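Local coordinates for protein telomerase reverse transcriptase (PDB 6ZDQ) that probably extends telomeres by reverse-transcribing a template within the RNA subunit of telomerase, and binds a three-way-junction fragment of that RNA, at residues K31-L39 and D150-Y161; L594-V604 and K651-G661. All coordinates share one frame; numbering follows the deposited sequence.

Contact 1: residues K31-L39 and D150-Y161. With nucleotides of chain B.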
loop_
_atom_site.group_PDB
_atom_site.type_symbol
_atom_site.label_atom_id
_atom_site.label_comp_id
_atom_site.label_asym_id
_atom_site.label_seq_id
_atom_site.Cartn_x
_atom_site.Cartn_y
_atom_site.Cartn_z
ATOM N N LYS A 31 -11.703 4.173 45.343
ATOM C CA LYS A 31 -11.951 5.609 45.318
ATOM C C LYS A 31 -10.876 6.369 44.552
ATOM O O LYS A 31 -10.905 7.605 44.524
ATOM C CB LYS A 31 -12.054 6.158 46.744
ATOM C CG LYS A 31 -13.091 5.468 47.610
ATOM C CD LYS A 31 -13.118 6.071 49.005
ATOM C CE LYS A 31 -14.146 5.388 49.893
ATOM N NZ LYS A 31 -14.217 6.040 51.230
ATOM N N ARG A 32 -9.930 5.660 43.934
ATOM C CA ARG A 32 -8.823 6.318 43.247
ATOM C C ARG A 32 -9.307 7.132 42.053
ATOM O O ARG A 32 -8.762 8.205 41.764
ATOM C CB ARG A 32 -7.797 5.272 42.808
ATOM C CG ARG A 32 -6.841 5.735 41.723
ATOM C CD ARG A 32 -5.739 4.719 41.491
ATOM N NE ARG A 32 -4.849 4.615 42.643
ATOM C CZ ARG A 32 -3.791 5.396 42.837
ATOM N NH1 ARG A 32 -3.495 6.342 41.958
ATOM N NH2 ARG A 32 -3.033 5.235 43.913
ATOM N N TYR A 33 -10.335 6.654 41.361
ATOM C CA TYR A 33 -10.771 7.247 40.106
ATOM C C TYR A 33 -11.864 8.292 40.289
ATOM O O TYR A 33 -12.493 8.691 39.303
ATOM C CB TYR A 33 -11.236 6.146 39.150
ATOM C CG TYR A 33 -10.183 5.085 38.939
ATOM C CD1 TYR A 33 -9.202 5.237 37.968
ATOM C CD2 TYR A 33 -10.154 3.940 39.725
ATOM C CE1 TYR A 33 -8.230 4.276 37.778
ATOM C CE2 TYR A 33 -9.186 2.975 39.543
ATOM C CZ TYR A 33 -8.227 3.147 38.569
ATOM O OH TYR A 33 -7.262 2.186 38.384
ATOM N N ARG A 34 -12.109 8.737 41.524
ATOM C CA ARG A 34 -13.052 9.831 41.743
ATOM C C ARG A 34 -12.583 11.106 41.053
ATOM O O ARG A 34 -13.385 11.819 40.437
ATOM C CB ARG A 34 -13.242 10.073 43.240
ATOM C CG ARG A 34 -13.911 8.927 43.981
ATOM C CD ARG A 34 -14.168 9.292 45.434
ATOM N NE ARG A 34 -14.915 8.255 46.141
ATOM C CZ ARG A 34 -15.374 8.379 47.382
ATOM N NH1 ARG A 34 -15.165 9.500 48.060
ATOM N NH2 ARG A 34 -16.045 7.385 47.946
ATOM N N GLY A 35 -11.287 11.410 41.148
ATOM C CA GLY A 35 -10.769 12.615 40.518
ATOM C C GLY A 35 -10.909 12.599 39.008
ATOM O O GLY A 35 -11.159 13.635 38.386
ATOM N N PHE A 36 -10.751 11.425 38.394
ATOM C CA PHE A 36 -10.891 11.333 36.945
ATOM C C PHE A 36 -12.343 11.505 36.513
ATOM O O PHE A 36 -12.618 12.137 35.486
ATOM C CB PHE A 36 -10.333 10.002 36.442
ATOM C CG PHE A 36 -10.461 9.817 34.960
ATOM C CD1 PHE A 36 -9.684 10.562 34.088
ATOM C CD2 PHE A 36 -11.359 8.902 34.438
ATOM C CE1 PHE A 36 -9.802 10.399 32.723
ATOM C CE2 PHE A 36 -11.479 8.733 33.074
ATOM C CZ PHE A 36 -10.700 9.482 32.215
ATOM N N LYS A 37 -13.285 10.944 37.277
ATOM C CA LYS A 37 -14.698 11.134 36.963
ATOM C C LYS A 37 -15.081 12.608 36.984
ATOM O O LYS A 37 -15.949 13.035 36.216
ATOM C CB LYS A 37 -15.568 10.346 37.942
ATOM C CG LYS A 37 -15.528 8.837 37.747
ATOM C CD LYS A 37 -16.365 8.127 38.802
ATOM C CE LYS A 37 -16.409 6.626 38.566
ATOM N NZ LYS A 37 -17.117 6.286 37.302
ATOM N N SER A 38 -14.447 13.397 37.856
ATOM C CA SER A 38 -14.705 14.832 37.877
ATOM C C SER A 38 -14.136 15.512 36.638
ATOM O O SER A 38 -14.801 16.357 36.027
ATOM C CB SER A 38 -14.117 15.451 39.145
ATOM O OG SER A 38 -14.674 14.857 40.306
ATOM N N LEU A 39 -12.908 15.154 36.252
ATOM C CA LEU A 39 -12.288 15.757 35.076
ATOM C C LEU A 39 -13.093 15.466 33.815
ATOM O O LEU A 39 -13.251 16.341 32.956
ATOM C CB LEU A 39 -10.852 15.256 34.928
ATOM C CG LEU A 39 -10.057 15.830 33.753
ATOM C CD1 LEU A 39 -9.853 17.328 33.922
ATOM C CD2 LEU A 39 -8.728 15.116 33.607
ATOM N N ASP A 150 1.624 3.083 44.481
ATOM C CA ASP A 150 0.926 4.263 43.982
ATOM C C ASP A 150 1.549 4.753 42.682
ATOM O O ASP A 150 0.839 5.061 41.718
ATOM C CB ASP A 150 0.947 5.366 45.044
ATOM C CG ASP A 150 0.114 6.576 44.655
ATOM O OD1 ASP A 150 -0.746 6.455 43.759
ATOM O OD2 ASP A 150 0.327 7.655 45.250
ATOM N N PHE A 151 2.883 4.814 42.631
ATOM C CA PHE A 151 3.560 5.291 41.428
ATOM C C PHE A 151 3.287 4.377 40.239
ATOM O O PHE A 151 2.972 4.848 39.140
ATOM C CB PHE A 151 5.065 5.412 41.678
ATOM C CG PHE A 151 5.841 5.847 40.468
ATOM C CD1 PHE A 151 5.941 7.187 40.136
ATOM C CD2 PHE A 151 6.463 4.913 39.655
ATOM C CE1 PHE A 151 6.648 7.587 39.018
ATOM C CE2 PHE A 151 7.172 5.308 38.537
ATOM C CZ PHE A 151 7.265 6.646 38.218
ATOM N N GLU A 152 3.427 3.064 40.435
ATOM C CA GLU A 152 3.139 2.125 39.355
ATOM C C GLU A 152 1.691 2.242 38.895
ATOM O O GLU A 152 1.416 2.267 37.689
ATOM C CB GLU A 152 3.446 0.694 39.801
ATOM C CG GLU A 152 4.915 0.429 40.103
ATOM C CD GLU A 152 5.153 -0.966 40.650
ATOM O OE1 GLU A 152 4.186 -1.754 40.693
ATOM O OE2 GLU A 152 6.301 -1.272 41.037
ATOM N N LEU A 153 0.752 2.323 39.840
ATOM C CA LEU A 153 -0.659 2.404 39.476
ATOM C C LEU A 153 -0.964 3.690 38.715
ATOM O O LEU A 153 -1.701 3.669 37.722
ATOM C CB LEU A 153 -1.530 2.286 40.727
ATOM C CG LEU A 153 -3.039 2.138 40.525
ATOM C CD1 LEU A 153 -3.347 1.206 39.370
ATOM C CD2 LEU A 153 -3.678 1.622 41.797
ATOM N N ARG A 154 -0.405 4.820 39.161
ATOM C CA ARG A 154 -0.589 6.068 38.426
ATOM C C ARG A 154 0.104 6.032 37.071
ATOM O O ARG A 154 -0.375 6.657 36.117
ATOM C CB ARG A 154 -0.076 7.254 39.243
ATOM C CG ARG A 154 -0.819 7.483 40.542
ATOM C CD ARG A 154 -0.617 8.896 41.049
ATOM N NE ARG A 154 -1.055 9.051 42.432
ATOM C CZ ARG A 154 -1.067 10.209 43.085
ATOM N NH1 ARG A 154 -0.670 11.319 42.477
ATOM N NH2 ARG A 154 -1.480 10.256 44.344
ATOM N N THR A 155 1.236 5.329 36.969
ATOM C CA THR A 155 1.931 5.226 35.689
ATOM C C THR A 155 1.090 4.478 34.664
ATOM O O THR A 155 1.016 4.882 33.496
ATOM C CB THR A 155 3.283 4.538 35.875
ATOM O OG1 THR A 155 4.083 5.287 36.799
ATOM C CG2 THR A 155 4.015 4.439 34.544
ATOM N N ALA A 156 0.454 3.381 35.077
ATOM C CA ALA A 156 -0.424 2.648 34.170
ATOM C C ALA A 156 -1.631 3.492 33.780
ATOM O O ALA A 156 -2.005 3.557 32.603
ATOM C CB ALA A 156 -0.865 1.334 34.812
ATOM N N PHE A 157 -2.258 4.143 34.762
ATOM C CA PHE A 157 -3.432 4.963 34.478
ATOM C C PHE A 157 -3.092 6.111 33.533
ATOM O O PHE A 157 -3.849 6.399 32.599
ATOM C CB PHE A 157 -4.026 5.496 35.781
ATOM C CG PHE A 157 -5.402 6.079 35.627
ATOM C CD1 PHE A 157 -6.213 5.709 34.566
ATOM C CD2 PHE A 157 -5.881 7.007 36.538
ATOM C CE1 PHE A 157 -7.475 6.247 34.420
ATOM C CE2 PHE A 157 -7.143 7.549 36.396
ATOM C CZ PHE A 157 -7.941 7.168 35.336
ATOM N N LEU A 158 -1.957 6.778 33.760
ATOM C CA LEU A 158 -1.569 7.887 32.892
ATOM C C LEU A 158 -1.363 7.421 31.456
ATOM O O LEU A 158 -1.770 8.105 30.510
ATOM C CB LEU A 158 -0.301 8.556 33.417
ATOM C CG LEU A 158 0.213 9.705 32.548
ATOM C CD1 LEU A 158 -0.748 10.886 32.608
ATOM C CD2 LEU A 158 1.625 10.118 32.945
ATOM N N LYS A 159 -0.724 6.261 31.272
ATOM C CA LYS A 159 -0.528 5.733 29.925
ATOM C C LYS A 159 -1.860 5.386 29.272
ATOM O O LYS A 159 -2.045 5.613 28.070
ATOM C CB LYS A 159 0.389 4.512 29.964
ATOM C CG LYS A 159 1.825 4.818 30.363
ATOM C CD LYS A 159 2.679 3.558 30.369
ATOM C CE LYS A 159 4.102 3.854 30.813
ATOM N NZ LYS A 159 4.934 2.619 30.866
ATOM N N GLY A 160 -2.796 4.831 30.044
ATOM C CA GLY A 160 -4.118 4.560 29.504
ATOM C C GLY A 160 -4.870 5.830 29.157
ATOM O O GLY A 160 -5.518 5.911 28.110
ATOM N N TYR A 161 -4.793 6.836 30.031
ATOM C CA TYR A 161 -5.425 8.122 29.754
ATOM C C TYR A 161 -4.866 8.745 28.480
ATOM O O TYR A 161 -5.623 9.215 27.622
ATOM C CB TYR A 161 -5.241 9.056 30.950
ATOM C CG TYR A 161 -5.610 10.494 30.670
ATOM C CD1 TYR A 161 -6.934 10.913 30.703
ATOM C CD2 TYR A 161 -4.632 11.435 30.378
ATOM C CE1 TYR A 161 -7.272 12.226 30.450
ATOM C CE2 TYR A 161 -4.960 12.749 30.122
ATOM C CZ TYR A 161 -6.279 13.140 30.159
ATOM O OH TYR A 161 -6.602 14.454 29.903
ATOM P P G B 20 -17.957 15.268 40.697
ATOM O OP1 G B 20 -16.767 16.152 40.726
ATOM O OP2 G B 20 -17.816 13.846 40.289
ATOM O "O5'" G B 20 -18.612 15.305 42.147
ATOM C "C5'" G B 20 -18.416 14.236 43.066
ATOM C "C4'" G B 20 -17.916 14.738 44.397
ATOM O "O4'" G B 20 -18.456 13.901 45.457
ATOM C "C3'" G B 20 -16.398 14.722 44.573
ATOM O "O3'" G B 20 -16.010 15.824 45.395
ATOM C "C2'" G B 20 -16.167 13.415 45.326
ATOM O "O2'" G B 20 -14.966 13.357 46.064
ATOM C "C1'" G B 20 -17.397 13.372 46.231
ATOM N N9 G B 20 -17.781 12.033 46.693
ATOM C C8 G B 20 -18.036 11.675 47.996
ATOM N N7 G B 20 -18.363 10.421 48.137
ATOM C C5 G B 20 -18.327 9.915 46.847
ATOM C C6 G B 20 -18.592 8.605 46.374
ATOM O O6 G B 20 -18.920 7.604 47.023
ATOM N N1 G B 20 -18.439 8.519 44.994
ATOM C C2 G B 20 -18.079 9.561 44.174
ATOM N N2 G B 20 -17.983 9.286 42.864
ATOM N N3 G B 20 -17.831 10.786 44.603
ATOM C C4 G B 20 -17.970 10.895 45.941
ATOM P P G B 8 -3.671 6.424 49.586
ATOM O OP1 G B 8 -4.575 7.277 48.774
ATOM O OP2 G B 8 -4.140 5.870 50.880
ATOM O "O5'" G B 8 -3.208 5.208 48.672
ATOM C "C5'" G B 8 -2.556 5.432 47.432
ATOM C "C4'" G B 8 -2.042 4.140 46.854
ATOM O "O4'" G B 8 -0.949 3.643 47.671
ATOM C "C3'" G B 8 -3.039 2.991 46.833
ATOM O "O3'" G B 8 -3.927 3.044 45.731
ATOM C "C2'" G B 8 -2.135 1.769 46.840
ATOM O "O2'" G B 8 -1.582 1.554 45.550
ATOM C "C1'" G B 8 -1.018 2.237 47.769
ATOM N N9 G B 8 -1.299 1.893 49.175
ATOM C C8 G B 8 -1.821 2.727 50.133
ATOM N N7 G B 8 -1.964 2.153 51.294
ATOM C C5 G B 8 -1.510 0.859 51.091
ATOM C C6 G B 8 -1.423 -0.229 51.995
ATOM O O6 G B 8 -1.742 -0.263 53.190
ATOM N N1 G B 8 -0.902 -1.361 51.375
ATOM C C2 G B 8 -0.516 -1.437 50.058
ATOM N N2 G B 8 -0.036 -2.620 49.642
ATOM N N3 G B 8 -0.592 -0.427 49.208
ATOM C C4 G B 8 -1.095 0.681 49.789
ATOM P P G B 60 8.207 12.563 36.600
ATOM O OP1 G B 60 7.155 13.569 36.882
ATOM O OP2 G B 60 9.622 12.993 36.469
ATOM O "O5'" G B 60 8.128 11.451 37.735
ATOM C "C5'" G B 60 9.031 11.455 38.829
ATOM C "C4'" G B 60 8.973 10.150 39.581
ATOM O "O4'" G B 60 9.493 9.075 38.753
ATOM C "C3'" G B 60 9.807 10.071 40.847
ATOM O "O3'" G B 60 9.184 10.691 41.956
ATOM C "C2'" G B 60 10.000 8.570 41.016
ATOM O "O2'" G B 60 8.823 7.975 41.541
ATOM C "C1'" G B 60 10.159 8.128 39.563
ATOM N N9 G B 60 11.575 8.069 39.153
ATOM C C8 G B 60 12.213 8.891 38.254
ATOM N N7 G B 60 13.476 8.594 38.096
ATOM C C5 G B 60 13.686 7.511 38.939
ATOM C C6 G B 60 14.860 6.755 39.195
ATOM O O6 G B 60 15.992 6.893 38.712
ATOM N N1 G B 60 14.624 5.745 40.122
ATOM C C2 G B 60 13.416 5.492 40.725
ATOM N N2 G B 60 13.388 4.471 41.593
ATOM N N3 G B 60 12.316 6.188 40.496
ATOM C C4 G B 60 12.521 7.175 39.598
#

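Contact 2: residues L594-V604 and K651-G661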
loop_
_atom_site.group_PDB
_atom_site.type_symbol
_atom_site.label_atom_id
_atom_site.label_comp_id
_atom_site.label_asym_id
_atom_site.label_seq_id
_atom_site.Cartn_x
_atom_site.Cartn_y
_atom_site.Cartn_z
ATOM N N LEU A 594 22.652 -1.280 -13.190
ATOM C CA LEU A 594 24.107 -1.354 -13.240
ATOM C C LEU A 594 24.664 -1.487 -14.654
ATOM O O LEU A 594 25.889 -1.528 -14.812
ATOM C CB LEU A 594 24.609 -2.529 -12.388
ATOM C CG LEU A 594 24.605 -2.401 -10.860
ATOM C CD1 LEU A 594 25.246 -1.097 -10.412
ATOM C CD2 LEU A 594 23.208 -2.548 -10.276
ATOM N N ASP A 595 23.810 -1.575 -15.673
ATOM C CA ASP A 595 24.290 -1.746 -17.040
ATOM C C ASP A 595 25.180 -0.578 -17.455
ATOM O O ASP A 595 24.789 0.589 -17.348
ATOM C CB ASP A 595 23.109 -1.889 -18.002
ATOM C CG ASP A 595 22.077 -0.792 -17.827
ATOM O OD1 ASP A 595 22.003 -0.211 -16.724
ATOM O OD2 ASP A 595 21.336 -0.515 -18.794
ATOM N N CYS A 596 26.380 -0.901 -17.938
ATOM C CA CYS A 596 27.393 0.101 -18.251
ATOM C C CYS A 596 27.369 0.536 -19.713
ATOM O O CYS A 596 27.613 1.712 -20.007
ATOM C CB CYS A 596 28.783 -0.433 -17.892
ATOM S SG CYS A 596 30.156 0.666 -18.314
ATOM N N SER A 597 27.094 -0.391 -20.633
ATOM C CA SER A 597 27.169 -0.157 -22.076
ATOM C C SER A 597 28.577 0.226 -22.521
ATOM O O SER A 597 28.742 0.950 -23.506
ATOM C CB SER A 597 26.158 0.906 -22.527
ATOM O OG SER A 597 26.252 1.155 -23.918
ATOM N N PHE A 598 29.576 -0.145 -21.718
ATOM C CA PHE A 598 31.002 -0.221 -22.043
ATOM C C PHE A 598 31.633 1.160 -22.185
ATOM O O PHE A 598 32.852 1.270 -22.349
ATOM C CB PHE A 598 31.267 -1.093 -23.293
ATOM C CG PHE A 598 31.002 -0.416 -24.631
ATOM C CD1 PHE A 598 31.866 0.547 -25.141
ATOM C CD2 PHE A 598 29.931 -0.813 -25.417
ATOM C CE1 PHE A 598 31.625 1.147 -26.367
ATOM C CE2 PHE A 598 29.685 -0.218 -26.644
ATOM C CZ PHE A 598 30.536 0.761 -27.122
ATOM N N GLY A 599 30.829 2.218 -22.119
ATOM C CA GLY A 599 31.359 3.566 -22.163
ATOM C C GLY A 599 30.910 4.460 -21.027
ATOM O O GLY A 599 31.583 5.439 -20.691
ATOM N N VAL A 600 29.764 4.138 -20.438
ATOM C CA VAL A 600 29.034 5.053 -19.568
ATOM C C VAL A 600 29.060 4.492 -18.155
ATOM O O VAL A 600 28.397 3.491 -17.857
ATOM C CB VAL A 600 27.594 5.265 -20.053
ATOM C CG1 VAL A 600 26.961 6.448 -19.339
ATOM C CG2 VAL A 600 27.562 5.460 -21.563
ATOM N N LEU A 601 29.838 5.132 -17.283
ATOM C CA LEU A 601 29.734 4.906 -15.851
ATOM C C LEU A 601 28.833 5.920 -15.166
ATOM O O LEU A 601 28.300 5.625 -14.092
ATOM C CB LEU A 601 31.121 4.947 -15.198
ATOM C CG LEU A 601 31.908 3.637 -15.167
ATOM C CD1 LEU A 601 33.305 3.870 -14.613
ATOM C CD2 LEU A 601 31.168 2.599 -14.340
ATOM N N GLU A 602 28.648 7.096 -15.772
ATOM C CA GLU A 602 27.821 8.133 -15.163
ATOM C C GLU A 602 26.381 7.666 -14.996
ATOM O O GLU A 602 25.745 7.952 -13.977
ATOM C CB GLU A 602 27.885 9.409 -15.999
ATOM C CG GLU A 602 29.271 10.025 -16.074
ATOM C CD GLU A 602 29.306 11.278 -16.926
ATOM O OE1 GLU A 602 28.325 11.532 -17.656
ATOM O OE2 GLU A 602 30.316 12.012 -16.863
ATOM N N ASN A 603 25.854 6.931 -15.978
ATOM C CA ASN A 603 24.499 6.402 -15.876
ATOM C C ASN A 603 24.354 5.379 -14.756
ATOM O O ASN A 603 23.226 4.981 -14.445
ATOM C CB ASN A 603 24.080 5.778 -17.211
ATOM C CG ASN A 603 22.572 5.655 -17.356
ATOM O OD1 ASN A 603 21.976 4.654 -16.958
ATOM N ND2 ASN A 603 21.949 6.675 -17.938
ATOM N N VAL A 604 25.457 4.949 -14.149
ATOM C CA VAL A 604 25.446 3.959 -13.081
ATOM C C VAL A 604 25.825 4.578 -11.739
ATOM O O VAL A 604 25.106 4.420 -10.750
ATOM C CB VAL A 604 26.375 2.771 -13.424
ATOM C CG1 VAL A 604 26.437 1.795 -12.263
ATOM C CG2 VAL A 604 25.901 2.075 -14.688
ATOM N N LYS A 651 27.057 -7.182 -7.811
ATOM C CA LYS A 651 25.939 -7.064 -8.738
ATOM C C LYS A 651 26.300 -6.243 -9.968
ATOM O O LYS A 651 25.700 -6.435 -11.032
ATOM C CB LYS A 651 24.720 -6.467 -8.033
ATOM C CG LYS A 651 24.005 -7.456 -7.122
ATOM C CD LYS A 651 23.743 -8.770 -7.848
ATOM C CE LYS A 651 23.111 -9.812 -6.934
ATOM N NZ LYS A 651 21.707 -9.472 -6.572
ATOM N N TYR A 652 27.265 -5.329 -9.849
ATOM C CA TYR A 652 27.730 -4.602 -11.026
ATOM C C TYR A 652 28.515 -5.514 -11.960
ATOM O O TYR A 652 28.343 -5.457 -13.183
ATOM C CB TYR A 652 28.582 -3.404 -10.609
ATOM C CG TYR A 652 29.299 -2.739 -11.764
ATOM C CD1 TYR A 652 28.621 -1.900 -12.637
ATOM C CD2 TYR A 652 30.655 -2.952 -11.982
ATOM C CE1 TYR A 652 29.270 -1.293 -13.696
ATOM C CE2 TYR A 652 31.314 -2.348 -13.037
ATOM C CZ TYR A 652 30.616 -1.521 -13.890
ATOM O OH TYR A 652 31.268 -0.918 -14.943
ATOM N N VAL A 653 29.383 -6.362 -11.403
ATOM C CA VAL A 653 30.165 -7.265 -12.241
ATOM C C VAL A 653 29.293 -8.384 -12.794
ATOM O O VAL A 653 29.590 -8.940 -13.859
ATOM C CB VAL A 653 31.372 -7.816 -11.456
ATOM C CG1 VAL A 653 32.254 -6.676 -10.966
ATOM C CG2 VAL A 653 30.918 -8.684 -10.296
ATOM N N GLU A 654 28.209 -8.734 -12.096
ATOM C CA GLU A 654 27.348 -9.816 -12.564
ATOM C C GLU A 654 26.535 -9.399 -13.781
ATOM O O GLU A 654 26.389 -10.175 -14.733
ATOM C CB GLU A 654 26.409 -10.270 -11.445
ATOM C CG GLU A 654 26.912 -11.456 -10.651
ATOM C CD GLU A 654 25.810 -12.151 -9.869
ATOM O OE1 GLU A 654 24.868 -11.463 -9.420
ATOM O OE2 GLU A 654 25.886 -13.389 -9.708
ATOM N N THR A 655 26.001 -8.178 -13.772
ATOM C CA THR A 655 25.087 -7.766 -14.831
ATOM C C THR A 655 25.827 -7.521 -16.140
ATOM O O THR A 655 25.463 -8.076 -17.183
ATOM C CB THR A 655 24.320 -6.519 -14.395
ATOM O OG1 THR A 655 25.248 -5.498 -14.004
ATOM C CG2 THR A 655 23.425 -6.851 -13.221
ATOM N N ASN A 656 26.871 -6.692 -16.105
ATOM C CA ASN A 656 27.631 -6.411 -17.317
ATOM C C ASN A 656 28.475 -7.596 -17.766
ATOM O O ASN A 656 28.838 -7.664 -18.945
ATOM C CB ASN A 656 28.524 -5.189 -17.103
ATOM C CG ASN A 656 27.729 -3.929 -16.835
ATOM O OD1 ASN A 656 27.256 -3.273 -17.762
ATOM N ND2 ASN A 656 27.578 -3.583 -15.562
ATOM N N SER A 657 28.816 -8.505 -16.852
ATOM C CA SER A 657 29.674 -9.669 -17.066
ATOM C C SER A 657 31.119 -9.263 -17.324
ATOM O O SER A 657 31.984 -10.137 -17.462
ATOM C CB SER A 657 29.181 -10.568 -18.210
ATOM O OG SER A 657 27.894 -11.090 -17.929
ATOM N N ASP A 658 31.408 -7.965 -17.387
ATOM C CA ASP A 658 32.756 -7.429 -17.438
ATOM C C ASP A 658 32.772 -6.178 -16.577
ATOM O O ASP A 658 31.746 -5.513 -16.413
ATOM C CB ASP A 658 33.194 -7.106 -18.877
ATOM C CG ASP A 658 34.662 -6.717 -18.975
ATOM O OD1 ASP A 658 35.096 -5.788 -18.260
ATOM O OD2 ASP A 658 35.388 -7.348 -19.771
ATOM N N TRP A 659 33.940 -5.854 -16.025
ATOM C CA TRP A 659 34.063 -4.716 -15.117
ATOM C C TRP A 659 35.172 -3.794 -15.612
ATOM O O TRP A 659 36.323 -3.890 -15.178
ATOM C CB TRP A 659 34.308 -5.185 -13.686
ATOM C CG TRP A 659 35.141 -6.421 -13.569
ATOM C CD1 TRP A 659 36.465 -6.492 -13.247
ATOM C CD2 TRP A 659 34.701 -7.771 -13.755
ATOM N NE1 TRP A 659 36.878 -7.801 -13.227
ATOM C CE2 TRP A 659 35.813 -8.607 -13.537
ATOM C CE3 TRP A 659 33.477 -8.354 -14.092
ATOM C CZ2 TRP A 659 35.734 -9.994 -13.643
ATOM C CZ3 TRP A 659 33.400 -9.730 -14.196
ATOM C CH2 TRP A 659 34.523 -10.536 -13.973
ATOM N N ASP A 660 34.806 -2.892 -16.522
ATOM C CA ASP A 660 35.650 -1.765 -16.907
ATOM C C ASP A 660 35.153 -0.547 -16.132
ATOM O O ASP A 660 34.454 0.320 -16.656
ATOM C CB ASP A 660 35.606 -1.546 -18.418
ATOM C CG ASP A 660 36.387 -0.320 -18.856
ATOM O OD1 ASP A 660 37.585 -0.226 -18.523
ATOM O OD2 ASP A 660 35.802 0.550 -19.536
ATOM N N GLY A 661 35.516 -0.493 -14.853
ATOM C CA GLY A 661 35.023 0.578 -14.010
ATOM C C GLY A 661 34.652 0.154 -12.605
ATOM O O GLY A 661 34.205 0.984 -11.806
#

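Contact 1: residues K31-L39 and D150-Y161
Helix segment 34-39 runs roughly parallel to 150-161, the axes 13.4 Å apart and 22° from parallel, so that Tyr33 lies beside Phe157 and Phe36 beside Tyr161. Large side chains suit so wide a separation. Phe157, its CG anti to the backbone N (chi1 -167°), extends its ring toward the two aromatics of 31-39, meeting one with its face and the other with its edge. The edge of Tyr33 meets the Phe157 face, with CD1 3.5 Å from Phe157 CE2 and the planes at 78°; the edge of Phe157 is set against the face of Phe36, its CZ 3.7 Å from Phe36 CG. These two T-shaped pairs make an aromatic cluster, which Leu15 and Ile18 of helix 11-21 adjoin. Segment 150-161 belongs to the telomerase RNA-binding domain, and beside the aromatics the contact turns to charge and RNA. Arg32 NH2 donates to Asp150 OD1 at 2.6 Å, from above the carboxylate plane, while Arg154 NE reaches the same oxygen at 2.9 Å from the opposite face, its NH2 bonded to Ala142 O. Arg32 NH2 also gives a nearly straight bond to O3' of G8 of chain B, at 3.0 Å, and its NE pairs with an RNA phosphate. Leu153 covers one face of this guanidinium with its CG. Arg34 instead has its guanidinium sandwiched between Lys31 CD and the base of G20 of chain B.

Contact 2: residues L594-V604 and K651-G661
Asn656 and Tyr652, four residues apart on the last turns of helix 634-656, meet 594-604 in different ways, Asn656 through the backbone and Tyr652 mainly through side chains. With CG beside its backbone N (chi1 -63°), Asn656 presents its amide to the two ends of a peptide stretch. ND2 donates to Leu594 O at 2.8 Å, almost straight (168°) but above the carbonyl plane, and OD1 accepts from Cys596 N in its own carbonyl plane, on a lone pair. The other N-H of ND2 turns back to Tyr652 O, 3.1 Å away. The Tyr652 side chain packs against apolar neighbours: that of Leu594 crosses it obliquely, CD1 4.1 Å from Tyr652 CB, and that of Leu601 at about a right angle, CD2 4.2 Å from Tyr652 CZ, near the hydroxyl end; Ala662 and Leu665 of helix 662-676 also touch it. Leu601 CD1 packs on Gly661 CA at 3.8 Å, where glycine suits both the backbone angles and the leucine's closeness. The contact thus joins the loop leading into helix 602-626 to the end of helix 634-656. One amide satisfies Leu594 O and Cys596 N, two backbone groups of a loop without a strand partner here, and this bonding pattern favours its modelled orientation over the flipped one.

How the contacts relate
Contact 1 comes first along the chain and closes well before contact 2 opens. They lie on opposite sides of the chain's centre, their own centres 64 Å apart and their nearest atoms about 43 Å apart, and share no helix or strand. Contact 1 joins the start of helix 34-49, with the turn before it, to helix 148-177 in the N-terminal, RNA-binding part; contact 2 joins the loop leading into helix 602-626 to the end of helix 634-656 and the turn after it, in the C-terminal helical part, which probably corresponds to the polymerase thumb. The sheets of the reverse transcriptase region fall between them in sequence. RNA forms part of contact 1, whereas the nearest atom of contact 2 is about 18 Å from it.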